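Long-range contact in 3' terminal uridylyl transferase (Trypanosoma brucei, PDB 5HZD), which adds uridines from UTP to the 3' ends of mitochondrial guide RNAs, ribosomal RNAs and some messenger RNAs, and takes part in RNA editing: residues 456-468 against 474-487. Sequence-based numbering, arbitrary orientation.
Sequences RHPTRYELCIEDP and NLGRHIGVTKSLRV. With SO4 (sulfate ion), chain C.
The segment assigned as the nucleotide recognition motif, Ile-465 to Asn-474, turns back on itself so that its last residue is hydrogen-bonded to its first and to the chain just before it. The amide of Asn-474 carries this closure. Its CG lies anti to the backbone N (chi1 -178°), which carries the amide across to residues 460-465. There Asn-474 ND2 spends both hydrogens nearly in the amide plane, one on Arg-460 O (2.8 Å) and one on Leu-463 O (3.2 Å). Asn-474 OD1 is gripped from opposite faces of that plane, by Ile-465 N at 2.9 Å and by Gly-476 N, the latter forming an Asx turn. Four bonds thus fix the amide's rotation. Beside it, Leu-475 N donates an almost straight bond to Ile-465 O (2.9 Å), and the leucine side chain crosses that of Ile-465 at about a right angle. Ile-465 also packs on helix 336-349, and Asp-467 lies close to the UTP-binding Tyr-337, which places the fold-back beside the probable nucleotide pocket. At the other end, Arg-460 N binds Arg-477 O, while Arg-460 NH1 forms a salt bridge with Glu-435. The contact continues onto helix 481-497, where Leu-463 and Val-487 meet tip to tip. Glu-462, its OE2 also hydrogen-bonded to His-19 of the zinc finger, lays its CG against Ser-484 OG; one water donates to both Glu-462 OE2 (2.8 Å) and Ser-484 OG (2.6 Å).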
loop_
_atom_site.group_PDB
_atom_site.type_symbol
_atom_site.label_atom_id
_atom_site.label_comp_id
_atom_site.label_asym_id
_atom_site.label_seq_id
_atom_site.Cartn_x
_atom_site.Cartn_y
_atom_site.Cartn_z
ATOM N N ARG A 456 19.027 16.095 -19.781
ATOM C CA ARG A 456 17.682 16.616 -19.578
ATOM C C ARG A 456 16.930 15.712 -18.612
ATOM O O ARG A 456 17.510 14.784 -18.048
ATOM C CB ARG A 456 16.937 16.695 -20.916
ATOM C CG ARG A 456 16.230 18.016 -21.126
ATOM C CD ARG A 456 15.541 18.099 -22.481
ATOM N NE ARG A 456 14.272 17.374 -22.520
ATOM C CZ ARG A 456 13.172 17.747 -21.868
ATOM N NH1 ARG A 456 13.174 18.835 -21.109
ATOM N NH2 ARG A 456 12.062 17.028 -21.970
ATOM N N HIS A 457 15.643 15.981 -18.416
ATOM C CA HIS A 457 14.776 15.033 -17.717
ATOM C C HIS A 457 13.542 14.728 -18.542
ATOM O O HIS A 457 12.435 15.113 -18.177
ATOM C CB HIS A 457 14.365 15.553 -16.339
ATOM C CG HIS A 457 15.401 15.335 -15.283
ATOM N ND1 HIS A 457 16.031 16.374 -14.630
ATOM C CD2 HIS A 457 15.920 14.194 -14.770
ATOM C CE1 HIS A 457 16.896 15.881 -13.759
ATOM N NE2 HIS A 457 16.849 14.563 -13.825
ATOM N N PRO A 458 13.729 14.039 -19.674
ATOM C CA PRO A 458 12.573 13.745 -20.516
ATOM C C PRO A 458 11.683 12.685 -19.861
ATOM O O PRO A 458 12.075 11.998 -18.906
ATOM C CB PRO A 458 13.207 13.172 -21.793
ATOM C CG PRO A 458 14.700 13.515 -21.716
ATOM C CD PRO A 458 14.982 13.509 -20.239
ATOM N N THR A 459 10.465 12.558 -20.368
ATOM C CA THR A 459 9.678 11.386 -20.034
ATOM C C THR A 459 10.340 10.253 -20.796
ATOM O O THR A 459 10.468 10.318 -22.011
ATOM C CB THR A 459 8.252 11.579 -20.544
ATOM O OG1 THR A 459 7.647 12.663 -19.818
ATOM C CG2 THR A 459 7.456 10.318 -20.337
ATOM N N ARG A 460 10.773 9.217 -20.078
ATOM C CA ARG A 460 11.558 8.141 -20.689
ATOM C C ARG A 460 10.629 6.974 -21.001
ATOM O O ARG A 460 9.638 6.743 -20.285
ATOM C CB ARG A 460 12.626 7.636 -19.720
ATOM C CG ARG A 460 13.703 8.668 -19.401
ATOM C CD ARG A 460 14.474 9.025 -20.643
ATOM N NE ARG A 460 15.671 9.807 -20.335
ATOM C CZ ARG A 460 16.505 10.299 -21.227
ATOM N NH1 ARG A 460 16.318 10.102 -22.543
ATOM N NH2 ARG A 460 17.543 10.991 -20.810
ATOM N N TYR A 461 10.945 6.281 -22.098
ATOM C CA TYR A 461 10.182 5.112 -22.531
ATOM C C TYR A 461 11.137 3.957 -22.783
ATOM O O TYR A 461 10.957 3.164 -23.711
ATOM C CB TYR A 461 9.399 5.424 -23.817
ATOM C CG TYR A 461 8.329 6.489 -23.658
ATOM C CD1 TYR A 461 7.370 6.391 -22.665
ATOM C CD2 TYR A 461 8.273 7.582 -24.520
ATOM C CE1 TYR A 461 6.382 7.353 -22.515
ATOM C CE2 TYR A 461 7.289 8.561 -24.374
ATOM C CZ TYR A 461 6.339 8.425 -23.380
ATOM O OH TYR A 461 5.360 9.390 -23.227
ATOM N N GLU A 462 12.177 3.866 -21.954
ATOM C CA GLU A 462 13.116 2.763 -22.025
ATOM C C GLU A 462 12.505 1.500 -21.464
ATOM O O GLU A 462 12.481 0.448 -22.132
ATOM C CB GLU A 462 14.357 3.113 -21.208
ATOM C CG GLU A 462 15.541 2.230 -21.476
ATOM C CD GLU A 462 16.155 2.381 -22.868
ATOM O OE1 GLU A 462 16.246 3.508 -23.435
ATOM O OE2 GLU A 462 16.567 1.332 -23.399
ATOM N N LEU A 463 12.049 1.594 -20.221
ATOM C CA LEU A 463 11.301 0.507 -19.606
ATOM C C LEU A 463 9.882 0.991 -19.427
ATOM O O LEU A 463 9.655 2.005 -18.739
ATOM C CB LEU A 463 11.881 0.173 -18.231
ATOM C CG LEU A 463 13.378 -0.106 -18.138
ATOM C CD1 LEU A 463 13.684 -0.617 -16.727
ATOM C CD2 LEU A 463 13.784 -1.137 -19.180
ATOM N N CYS A 464 8.917 0.306 -20.034
ATOM C CA CYS A 464 7.550 0.819 -20.031
ATOM C C CYS A 464 6.572 -0.067 -19.288
ATOM O O CYS A 464 6.457 -1.265 -19.587
ATOM C CB CYS A 464 7.053 0.978 -21.471
ATOM S SG CYS A 464 7.961 2.256 -22.365
ATOM N N ILE A 465 5.845 0.529 -18.340
ATOM C CA ILE A 465 4.786 -0.164 -17.609
ATOM C C ILE A 465 3.596 0.793 -17.648
ATOM O O ILE A 465 3.699 1.945 -17.185
ATOM C CB ILE A 465 5.193 -0.411 -16.149
ATOM C CG1 ILE A 465 6.430 -1.307 -16.096
ATOM C CG2 ILE A 465 4.049 -1.069 -15.410
ATOM C CD1 ILE A 465 6.886 -1.580 -14.644
ATOM N N GLU A 466 2.499 0.351 -18.245
ATOM C CA GLU A 466 1.320 1.203 -18.385
ATOM C C GLU A 466 0.538 1.227 -17.067
ATOM O O GLU A 466 0.212 0.167 -16.499
ATOM C CB GLU A 466 0.445 0.689 -19.540
ATOM C CG GLU A 466 -0.845 1.529 -19.768
ATOM C CD GLU A 466 -1.634 1.203 -21.036
ATOM O OE1 GLU A 466 -1.520 0.099 -21.626
ATOM O OE2 GLU A 466 -2.404 2.091 -21.477
ATOM N N ASP A 467 0.234 2.424 -16.553
ATOM C CA ASP A 467 -0.640 2.520 -15.379
ATOM C C ASP A 467 -2.066 2.111 -15.774
ATOM O O ASP A 467 -2.612 2.581 -16.786
ATOM C CB ASP A 467 -0.656 3.955 -14.845
ATOM C CG ASP A 467 -1.420 4.075 -13.558
ATOM O OD1 ASP A 467 -2.658 4.077 -13.602
ATOM O OD2 ASP A 467 -0.790 4.191 -12.505
ATOM N N PRO A 468 -2.682 1.201 -14.995
ATOM C CA PRO A 468 -3.997 0.687 -15.379
ATOM C C PRO A 468 -5.091 1.747 -15.534
ATOM O O PRO A 468 -5.918 1.618 -16.439
ATOM C CB PRO A 468 -4.337 -0.250 -14.216
ATOM C CG PRO A 468 -3.009 -0.792 -13.814
ATOM C CD PRO A 468 -2.078 0.409 -13.912
ATOM N N ASN A 474 3.576 6.423 -17.930
ATOM C CA ASN A 474 4.555 5.356 -17.821
ATOM C C ASN A 474 5.112 5.287 -16.420
ATOM O O ASN A 474 5.735 6.247 -15.949
ATOM C CB ASN A 474 5.715 5.568 -18.824
ATOM C CG ASN A 474 6.742 4.433 -18.782
ATOM O OD1 ASN A 474 6.456 3.362 -18.255
ATOM N ND2 ASN A 474 7.952 4.677 -19.319
ATOM N N LEU A 475 4.925 4.154 -15.754
ATOM C CA LEU A 475 5.490 4.002 -14.412
ATOM C C LEU A 475 7.021 3.983 -14.452
ATOM O O LEU A 475 7.679 4.209 -13.435
ATOM C CB LEU A 475 4.900 2.790 -13.669
ATOM C CG LEU A 475 3.366 2.828 -13.603
ATOM C CD1 LEU A 475 2.832 1.616 -12.851
ATOM C CD2 LEU A 475 2.912 4.102 -12.886
ATOM N N GLY A 476 7.601 3.751 -15.628
ATOM C CA GLY A 476 9.036 3.883 -15.776
ATOM C C GLY A 476 9.538 5.197 -16.375
ATOM O O GLY A 476 10.657 5.252 -16.910
ATOM N N ARG A 477 8.720 6.249 -16.306
ATOM C CA ARG A 477 9.023 7.511 -16.957
ATOM C C ARG A 477 10.290 8.221 -16.518
ATOM O O ARG A 477 10.778 9.098 -17.235
ATOM C CB ARG A 477 7.837 8.478 -16.835
ATOM C CG ARG A 477 7.540 8.887 -15.397
ATOM C CD ARG A 477 6.177 9.566 -15.261
ATOM N NE ARG A 477 5.873 9.832 -13.839
ATOM C CZ ARG A 477 5.453 8.914 -12.972
ATOM N NH1 ARG A 477 5.290 7.641 -13.351
ATOM N NH2 ARG A 477 5.197 9.262 -11.713
ATOM N N HIS A 478 10.825 7.881 -15.350
ATOM C CA HIS A 478 12.076 8.523 -14.934
ATOM C C HIS A 478 13.295 7.643 -15.153
ATOM O O HIS A 478 14.409 8.031 -14.775
ATOM C CB HIS A 478 12.044 8.944 -13.452
ATOM C CG HIS A 478 10.865 9.793 -13.083
ATOM N ND1 HIS A 478 10.656 11.052 -13.604
ATOM C CD2 HIS A 478 9.838 9.557 -12.233
ATOM C CE1 HIS A 478 9.540 11.552 -13.098
ATOM N NE2 HIS A 478 9.029 10.667 -12.262
ATOM N N ILE A 479 13.098 6.478 -15.778
ATOM C CA ILE A 479 14.186 5.535 -15.978
ATOM C C ILE A 479 14.835 5.680 -17.342
ATOM O O ILE A 479 14.333 5.148 -18.341
ATOM C CB ILE A 479 13.708 4.081 -15.737
ATOM C CG1 ILE A 479 13.106 3.981 -14.335
ATOM C CG2 ILE A 479 14.878 3.109 -15.950
ATOM C CD1 ILE A 479 12.522 2.605 -14.003
ATOM N N GLY A 480 15.941 6.417 -17.394
ATOM C CA GLY A 480 16.715 6.538 -18.612
ATOM C C GLY A 480 17.637 5.342 -18.819
ATOM O O GLY A 480 17.585 4.382 -18.054
ATOM N N VAL A 481 18.492 5.395 -19.827
ATOM C CA VAL A 481 19.226 4.196 -20.238
ATOM C C VAL A 481 20.146 3.613 -19.156
ATOM O O VAL A 481 20.108 2.394 -18.920
ATOM C CB VAL A 481 19.977 4.388 -21.571
ATOM C CG1 VAL A 481 21.091 5.431 -21.472
ATOM C CG2 VAL A 481 20.516 3.029 -22.078
ATOM N N THR A 482 20.961 4.437 -18.505
ATOM C CA THR A 482 21.839 3.878 -17.470
ATOM C C THR A 482 21.019 3.357 -16.302
ATOM O O THR A 482 21.306 2.272 -15.774
ATOM C CB THR A 482 22.966 4.862 -17.009
ATOM O OG1 THR A 482 22.381 6.040 -16.435
ATOM C CG2 THR A 482 23.807 5.229 -18.177
ATOM N N LYS A 483 19.966 4.070 -15.909
ATOM C CA LYS A 483 19.140 3.552 -14.830
ATOM C C LYS A 483 18.521 2.213 -15.259
ATOM O O LYS A 483 18.376 1.296 -14.443
ATOM C CB LYS A 483 18.048 4.563 -14.432
ATOM C CG LYS A 483 18.555 5.743 -13.622
ATOM C CD LYS A 483 17.414 6.453 -12.890
ATOM C CE LYS A 483 17.943 7.656 -12.127
ATOM N NZ LYS A 483 16.847 8.372 -11.414
ATOM N N SER A 484 18.158 2.091 -16.535
ATOM C CA SER A 484 17.461 0.874 -16.996
ATOM C C SER A 484 18.411 -0.316 -16.917
ATOM O O SER A 484 17.987 -1.438 -16.631
ATOM C CB SER A 484 16.908 1.014 -18.433
ATOM O OG SER A 484 17.936 0.939 -19.410
ATOM N N LEU A 485 19.698 -0.064 -17.128
ATOM C CA LEU A 485 20.657 -1.163 -17.113
ATOM C C LEU A 485 20.955 -1.560 -15.663
ATOM O O LEU A 485 21.291 -2.722 -15.401
ATOM C CB LEU A 485 21.921 -0.791 -17.883
ATOM C CG LEU A 485 21.619 -0.631 -19.393
ATOM C CD1 LEU A 485 22.899 -0.387 -20.183
ATOM C CD2 LEU A 485 20.847 -1.855 -19.945
ATOM N N ARG A 486 20.831 -0.612 -14.731
ATOM C CA ARG A 486 20.844 -0.962 -13.303
ATOM C C ARG A 486 19.690 -1.903 -12.962
ATOM O O ARG A 486 19.865 -2.867 -12.212
ATOM C CB ARG A 486 20.845 0.294 -12.406
ATOM C CG ARG A 486 22.148 1.088 -12.534
ATOM C CD ARG A 486 22.098 2.438 -11.798
ATOM N NE ARG A 486 21.890 2.244 -10.363
ATOM C CZ ARG A 486 22.882 2.032 -9.504
ATOM N NH1 ARG A 486 24.133 1.990 -9.942
ATOM N NH2 ARG A 486 22.626 1.858 -8.210
ATOM N N VAL A 487 18.512 -1.648 -13.517
ATOM C CA VAL A 487 17.369 -2.524 -13.310
ATOM C C VAL A 487 17.622 -3.899 -13.928
ATOM O O VAL A 487 17.428 -4.926 -13.280
ATOM C CB VAL A 487 16.079 -1.919 -13.896
ATOM C CG1 VAL A 487 14.925 -2.920 -13.758
ATOM C CG2 VAL A 487 15.736 -0.627 -13.138
HETATM S S SO4 C . 6.010 13.039 -11.939
HETATM O O1 SO4 C . 4.586 13.123 -11.632
HETATM O O2 SO4 C . 6.636 14.349 -11.738
HETATM O O3 SO4 C . 6.178 12.634 -13.336
HETATM O O4 SO4 C . 6.627 12.051 -11.051
HETATM O O HOH W 1 17.568 -0.500 -21.547
HETATM O O HOH W 2 11.989 4.209 -19.070
#